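Local coordinates for Fe-S binding reductase, putative (PDB 2D4P), which is of unknown function but belongs to the GNAT acetyltransferase superfamily and may therefore transfer acyl groups other than amino-acyl groups, at residues Glu9-Asp12 / Arg13-Leu17; Arg29-Ala32 / Arg33-His36. One frame throughout, in Å; residues are numbered along the deposited sequence.

Contact 1 of 2, residues Glu9-Asp12 / Arg13-Leu17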
ATOM      1  N   GLU A   9      12.861   9.229  -9.287  1.00 23.30           N
ATOM      2  CA  GLU A   9      12.469   9.560 -10.650  1.00 24.45           C
ATOM      3  C   GLU A   9      10.969   9.370 -10.891  1.00 23.34           C
ATOM      4  O   GLU A   9      10.415   9.920 -11.848  1.00 23.49           O
ATOM      5  CB  GLU A   9      13.276   8.710 -11.646  1.00 24.96           C
ATOM      6  CG  GLU A   9      14.739   9.143 -11.811  1.00 28.95           C
ATOM      7  CD  GLU A   9      15.662   8.813 -10.616  1.00 34.81           C
ATOM      8  OE1 GLU A   9      15.388   7.863  -9.831  1.00 35.54           O
ATOM      9  OE2 GLU A   9      16.693   9.523 -10.455  1.00 39.43           O
ATOM     10  N   ASP A  10      10.328   8.602 -10.007  1.00 22.30           N
ATOM     11  CA  ASP A  10       8.915   8.288 -10.089  1.00 21.67           C
ATOM     12  C   ASP A  10       8.006   9.229  -9.314  1.00 21.62           C
ATOM     13  O   ASP A  10       6.803   9.000  -9.227  1.00 21.25           O
ATOM     14  CB  ASP A  10       8.692   6.888  -9.533  1.00 20.85           C
ATOM     15  CG  ASP A  10       9.313   5.823 -10.384  1.00 23.23           C
ATOM     16  OD1 ASP A  10       9.143   5.846 -11.629  1.00 22.23           O
ATOM     17  OD2 ASP A  10       9.980   4.907  -9.892  1.00 22.30           O
ATOM     18  N   LEU A  11       8.562  10.285  -8.746  1.00 22.28           N
ATOM     19  CA  LEU A  11       7.750  11.197  -7.949  1.00 23.11           C
ATOM     20  C   LEU A  11       6.478  11.711  -8.703  1.00 23.04           C
ATOM     21  O   LEU A  11       5.363  11.609  -8.190  1.00 22.70           O
ATOM     22  CB  LEU A  11       8.630  12.334  -7.412  1.00 23.93           C
ATOM     23  CG  LEU A  11       7.949  13.336  -6.485  1.00 25.26           C
ATOM     24  CD1 LEU A  11       7.405  12.675  -5.244  1.00 25.06           C
ATOM     25  CD2 LEU A  11       8.941  14.444  -6.150  1.00 28.08           C
ATOM     26  N   ASP A  12       6.639  12.202  -9.933  1.00 23.74           N
ATOM     27  CA  ASP A  12       5.500  12.636 -10.752  1.00 24.52           C
ATOM     28  C   ASP A  12       4.456  11.563 -11.041  1.00 24.61           C
ATOM     29  O   ASP A  12       3.264  11.839 -10.991  1.00 23.54           O
ATOM     30  CB  ASP A  12       6.001  13.224 -12.076  1.00 25.85           C
ATOM     31  CG  ASP A  12       6.697  14.541 -11.885  1.00 28.22           C
ATOM     32  OD1 ASP A  12       6.571  15.097 -10.787  1.00 33.17           O
ATOM     33  OD2 ASP A  12       7.362  15.109 -12.786  1.00 34.58           O
ATOM     34  N   ARG A  13       4.912  10.355 -11.357  1.00 24.38           N
ATOM     35  CA  ARG A  13       4.040   9.215 -11.585  1.00 24.69           C
ATOM     36  C   ARG A  13       3.207   8.916 -10.350  1.00 24.34           C
ATOM     37  O   ARG A  13       2.006   8.677 -10.462  1.00 24.34           O
ATOM     38  CB  ARG A  13       4.860   7.964 -11.903  1.00 25.26           C
ATOM     39  CG  ARG A  13       5.515   7.928 -13.251  1.00 28.33           C
ATOM     40  CD  ARG A  13       6.262   6.623 -13.435  1.00 31.18           C
ATOM     41  NE  ARG A  13       6.793   6.418 -14.776  1.00 35.64           N
ATOM     42  CZ  ARG A  13       7.971   6.841 -15.184  1.00 39.17           C
ATOM     43  NH1 ARG A  13       8.758   7.545 -14.375  1.00 41.01           N
ATOM     44  NH2 ARG A  13       8.357   6.581 -16.433  1.00 40.73           N
ATOM     45  N   LEU A  14       3.842   8.911  -9.171  1.00 24.13           N
ATOM     46  CA  LEU A  14       3.101   8.681  -7.937  1.00 24.64           C
ATOM     47  C   LEU A  14       2.031   9.753  -7.751  1.00 24.13           C
ATOM     48  O   LEU A  14       0.900   9.448  -7.434  1.00 24.36           O
ATOM     49  CB  LEU A  14       4.016   8.666  -6.720  1.00 24.80           C
ATOM     50  CG  LEU A  14       4.981   7.477  -6.602  1.00 27.24           C
ATOM     51  CD1 LEU A  14       5.700   7.566  -5.238  1.00 30.64           C
ATOM     52  CD2 LEU A  14       4.243   6.195  -6.696  1.00 26.73           C
ATOM     53  N   ASN A  15       2.403  10.998  -7.992  1.00 23.97           N
ATOM     54  CA  ASN A  15       1.505  12.107  -7.728  1.00 24.66           C
ATOM     55  C   ASN A  15       0.399  12.173  -8.759  1.00 25.06           C
ATOM     56  O   ASN A  15      -0.698  12.647  -8.477  1.00 24.74           O
ATOM     57  CB  ASN A  15       2.314  13.387  -7.598  1.00 24.52           C
ATOM     58  CG  ASN A  15       2.903  13.526  -6.220  1.00 26.42           C
ATOM     59  OD1 ASN A  15       2.165  13.724  -5.263  1.00 29.46           O
ATOM     60  ND2 ASN A  15       4.218  13.372  -6.096  1.00 26.56           N
ATOM     61  N   ARG A  16       0.645  11.635  -9.948  1.00 25.61           N
ATOM     62  CA  ARG A  16      -0.439  11.489 -10.925  1.00 25.85           C
ATOM     63  C   ARG A  16      -1.542  10.561 -10.395  1.00 24.69           C
ATOM     64  O   ARG A  16      -2.702  10.679 -10.804  1.00 24.83           O
ATOM     65  CB  ARG A  16       0.090  10.963 -12.270  1.00 27.11           C
ATOM     66  CG  ARG A  16       0.523  12.058 -13.223  1.00 31.80           C
ATOM     67  CD  ARG A  16       1.247  11.513 -14.451  1.00 36.13           C
ATOM     68  NE  ARG A  16       0.315  10.790 -15.313  1.00 40.77           N
ATOM     69  CZ  ARG A  16       0.663   9.977 -16.314  1.00 42.69           C
ATOM     70  NH1 ARG A  16       1.952   9.746 -16.589  1.00 43.36           N
ATOM     71  NH2 ARG A  16      -0.292   9.382 -17.031  1.00 42.85           N
ATOM     72  N   LEU A  17      -1.175   9.637  -9.499  1.00 23.02           N
ATOM     73  CA  LEU A  17      -2.110   8.714  -8.853  1.00 22.83           C
ATOM     74  C   LEU A  17      -2.613   9.162  -7.483  1.00 22.46           C
ATOM     75  O   LEU A  17      -3.470   8.504  -6.901  1.00 23.11           O
ATOM     76  CB  LEU A  17      -1.443   7.345  -8.658  1.00 22.77           C
ATOM     77  CG  LEU A  17      -1.029   6.643  -9.950  1.00 24.92           C
ATOM     78  CD1 LEU A  17       0.107   5.667  -9.665  1.00 24.80           C
ATOM     79  CD2 LEU A  17      -2.229   5.977 -10.621  1.00 26.53           C
TER
HETATM   80  O   HOH W   1       7.823  10.242 -12.428  1.00 36.14           O
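Asn15 holds the carbonyl oxygen of Leu11 twice, with its backbone and with its side chain. Asn15 N gives the regular helical bond to Leu11 O at 3.0 Å. Asn15 ND2, likewise 3.0 Å from Leu11 O, comes from above the carbonyl plane, 52° out of it, in a bent bond. The amide thereby lies alongside Leu11, its ND2 3.4 Å from Leu11 CD1. Its other end accepts from the backbone N of Val23, which fixes the rotation of the group and ties this helical turn to the chain leading into helix 25-34. With an alanine here, Val23 N would probably lose its acceptor and Leu11 O the second of its two donors.

The tight side belongs to Leu14. Its N meets Asp10 O at 3.0 Å in an almost straight bond (168°), and its branched side chain, well suited to a core, is buried against Leu28, Leu39 and Phe49. The other side is wetter: Asp12 is exposed, and water 1 bridges the turn, donating to Glu9 O at 2.7 Å and accepting from Arg13 N. The chain of the partly exposed Arg13, extended from CG to NE, carries NH1 to 3.3 Å from Asp10 OD1. Carboxylate and guanidinium planes stand 81° apart, so this salt bridge is made through one nitrogen rather than by a flat, two-pronged pairing.

Asp10 OD2 meanwhile forms a salt bridge with Arg4 and accepts a hydrogen bond from the backbone N of Thr7. Flanked by two arginines and an amide, the buried carboxylate is likely to remain ionised, a charged link between the start of helix 11-16 and strand 2-4.

Contact 2 of 2, residues Arg29-Ala32 / Arg33-His36; sequences RFFA and RTGH
Several groups converge on Phe31 O near the end of helix 25-34. Thr34 N donates to Phe31 O at 3.2 Å, approaching from well above the carbonyl plane. Thr34 OG1 lies 2.8 Å from Phe31 O, though its proton also has another acceptor within reach. Water 2 sits 2.9 Å from Phe31 O, makes a weak bond with Gly35 N, and so spans the place where the helix unwinds.

Threonine suits this spot because its short side chain can turn back on the backbone. With OG1 between the backbone N and the carbonyl carbon (chi1 58°), the hydroxyl faces the last turn, while CG2 lies against Phe30 O. Thr34 OG1 also accepts from His36 N at 3.0 Å, nearly straight at 162°, and has further partners in Ala52 O and Ser37 OG. The chain turns out of the helix at Gly35, whose positive phi favours glycine, a residue with no CB to hinder it.

On the outer side Arg33 N bonds to Arg29 O at 3.2 Å and only weakly to Phe30 O. The bend of the Arg33 chain at chi3 lays its guanidinium over the helix, with NH2 3.6 Å from Phe30 CA on one face. Its NH1 is 3.8 Å from Phe30 CD2, and the ring and guanidinium planes stand at 84°. Inward, the buried Phe31 packs on Phe6, Leu51 and Thr66, and Phe30 CD1 sits over the centre of its ring, 3.8 Å above the plane.

The Thr34 hydroxyl and His36 N form an ST turn, here closing the C-terminal end of helix 25-34 before strand 38-42, consistent with the strand-helix-helix-strand opening of a GNAT fold.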
ATOM      1  N   ARG A  29      11.025   8.771  -0.524  1.00 22.21           N
ATOM      2  CA  ARG A  29      12.322   8.244  -0.106  1.00 23.51           C
ATOM      3  C   ARG A  29      12.219   7.237   1.043  1.00 22.69           C
ATOM      4  O   ARG A  29      12.843   6.170   1.013  1.00 23.27           O
ATOM      5  CB  ARG A  29      13.261   9.388   0.286  1.00 24.39           C
ATOM      6  CG  ARG A  29      13.885  10.101  -0.887  1.00 27.16           C
ATOM      7  CD  ARG A  29      14.615  11.378  -0.489  1.00 31.17           C
ATOM      8  NE  ARG A  29      15.233  12.008  -1.649  1.00 34.55           N
ATOM      9  CZ  ARG A  29      15.912  13.158  -1.610  1.00 36.35           C
ATOM     10  NH1 ARG A  29      16.032  13.830  -0.477  1.00 37.36           N
ATOM     11  NH2 ARG A  29      16.451  13.643  -2.719  1.00 37.06           N
ATOM     12  N   PHE A  30      11.418   7.575   2.037  1.00 23.13           N
ATOM     13  CA  PHE A  30      11.169   6.701   3.165  1.00 22.87           C
ATOM     14  C   PHE A  30      10.518   5.391   2.739  1.00 21.55           C
ATOM     15  O   PHE A  30      10.966   4.304   3.112  1.00 21.98           O
ATOM     16  CB  PHE A  30      10.276   7.412   4.156  1.00 22.67           C
ATOM     17  CG  PHE A  30       9.845   6.554   5.294  1.00 23.21           C
ATOM     18  CD1 PHE A  30       8.608   5.904   5.282  1.00 22.14           C
ATOM     19  CD2 PHE A  30      10.672   6.391   6.390  1.00 27.05           C
ATOM     20  CE1 PHE A  30       8.209   5.119   6.355  1.00 24.74           C
ATOM     21  CE2 PHE A  30      10.257   5.594   7.483  1.00 28.18           C
ATOM     22  CZ  PHE A  30       9.032   4.957   7.440  1.00 25.44           C
ATOM     23  N   PHE A  31       9.454   5.482   1.956  1.00 21.14           N
ATOM     24  CA  PHE A  31       8.760   4.274   1.508  1.00 20.40           C
ATOM     25  C   PHE A  31       9.582   3.442   0.519  1.00 21.57           C
ATOM     26  O   PHE A  31       9.489   2.223   0.507  1.00 20.78           O
ATOM     27  CB  PHE A  31       7.336   4.579   1.022  1.00 19.90           C
ATOM     28  CG  PHE A  31       6.386   4.891   2.164  1.00 20.80           C
ATOM     29  CD1 PHE A  31       5.991   3.881   3.062  1.00 20.40           C
ATOM     30  CD2 PHE A  31       5.903   6.171   2.371  1.00 19.91           C
ATOM     31  CE1 PHE A  31       5.155   4.166   4.102  1.00 21.14           C
ATOM     32  CE2 PHE A  31       5.059   6.459   3.449  1.00 22.14           C
ATOM     33  CZ  PHE A  31       4.693   5.460   4.323  1.00 22.06           C
ATOM     34  N   ALA A  32      10.425   4.092  -0.294  1.00 21.79           N
ATOM     35  CA  ALA A  32      11.340   3.349  -1.161  1.00 22.48           C
ATOM     36  C   ALA A  32      12.300   2.493  -0.332  1.00 22.64           C
ATOM     37  O   ALA A  32      12.692   1.427  -0.782  1.00 23.41           O
ATOM     38  CB  ALA A  32      12.139   4.291  -2.072  1.00 22.52           C
ATOM     39  N   ARG A  33      12.675   2.963   0.848  1.00 23.48           N
ATOM     40  CA  ARG A  33      13.662   2.270   1.693  1.00 25.29           C
ATOM     41  C   ARG A  33      13.035   1.069   2.430  1.00 24.05           C
ATOM     42  O   ARG A  33      13.775   0.211   2.899  1.00 23.89           O
ATOM     43  CB  ARG A  33      14.276   3.216   2.750  1.00 25.77           C
ATOM     44  CG  ARG A  33      15.443   4.111   2.298  1.00 33.23           C
ATOM     45  CD  ARG A  33      16.034   4.935   3.456  1.00 39.52           C
ATOM     46  NE  ARG A  33      15.409   6.274   3.591  1.00 45.70           N
ATOM     47  CZ  ARG A  33      14.675   6.715   4.629  1.00 47.23           C
ATOM     48  NH1 ARG A  33      14.398   5.939   5.689  1.00 49.87           N
ATOM     49  NH2 ARG A  33      14.192   7.959   4.590  1.00 47.43           N
ATOM     50  N   THR A  34      11.708   0.984   2.529  1.00 22.78           N
ATOM     51  CA  THR A  34      11.088  -0.083   3.359  1.00 22.25           C
ATOM     52  C   THR A  34      11.283  -1.459   2.791  1.00 21.72           C
ATOM     53  O   THR A  34      11.341  -2.443   3.537  1.00 22.48           O
ATOM     54  CB  THR A  34       9.569   0.096   3.552  1.00 21.96           C
ATOM     55  OG1 THR A  34       8.924   0.115   2.271  1.00 21.33           O
ATOM     56  CG2 THR A  34       9.213   1.424   4.232  1.00 23.20           C
ATOM     57  N   GLY A  35      11.352  -1.544   1.467  1.00 22.09           N
ATOM     58  CA  GLY A  35      11.256  -2.818   0.750  1.00 21.46           C
ATOM     59  C   GLY A  35       9.865  -3.423   0.653  1.00 21.75           C
ATOM     60  O   GLY A  35       9.718  -4.540   0.209  1.00 22.28           O
ATOM     61  N   HIS A  36       8.848  -2.662   1.044  1.00 20.60           N
ATOM     62  CA  HIS A  36       7.455  -3.090   1.068  1.00 18.93           C
ATOM     63  C   HIS A  36       6.524  -2.230   0.208  1.00 18.81           C
ATOM     64  O   HIS A  36       5.331  -2.472   0.172  1.00 18.57           O
ATOM     65  CB  HIS A  36       6.942  -3.115   2.514  1.00 19.08           C
ATOM     66  CG  HIS A  36       7.681  -4.082   3.390  1.00 19.48           C
ATOM     67  ND1 HIS A  36       7.725  -5.436   3.111  1.00 19.89           N
ATOM     68  CD2 HIS A  36       8.458  -3.893   4.483  1.00 21.99           C
ATOM     69  CE1 HIS A  36       8.457  -6.038   4.035  1.00 20.75           C
ATOM     70  NE2 HIS A  36       8.929  -5.125   4.868  1.00 20.37           N
TER
HETATM   71  O   HOH W   2      10.015  -0.334  -0.765  1.00 22.50           O

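How the contacts relate
Contacts 1 and 2 follow in series along the chain, on two successive helices that bridge strand 2-4 and strand 38-42, as expected at the start of a GNAT-type fold. Their centres are 15 Å apart and their nearest atoms about 7 Å, so they do not touch directly. Leu28, on the same helix as contact 2, is the go-between: Leu11 and Leu14 of contact 1 both pack on it. Both contacts also face strand 45-56, contact 1 at Phe49 and contact 2 at Leu51 and Gln53. No ligand or catalytic residue is established here, so any relation to an acyl-transfer site remains open.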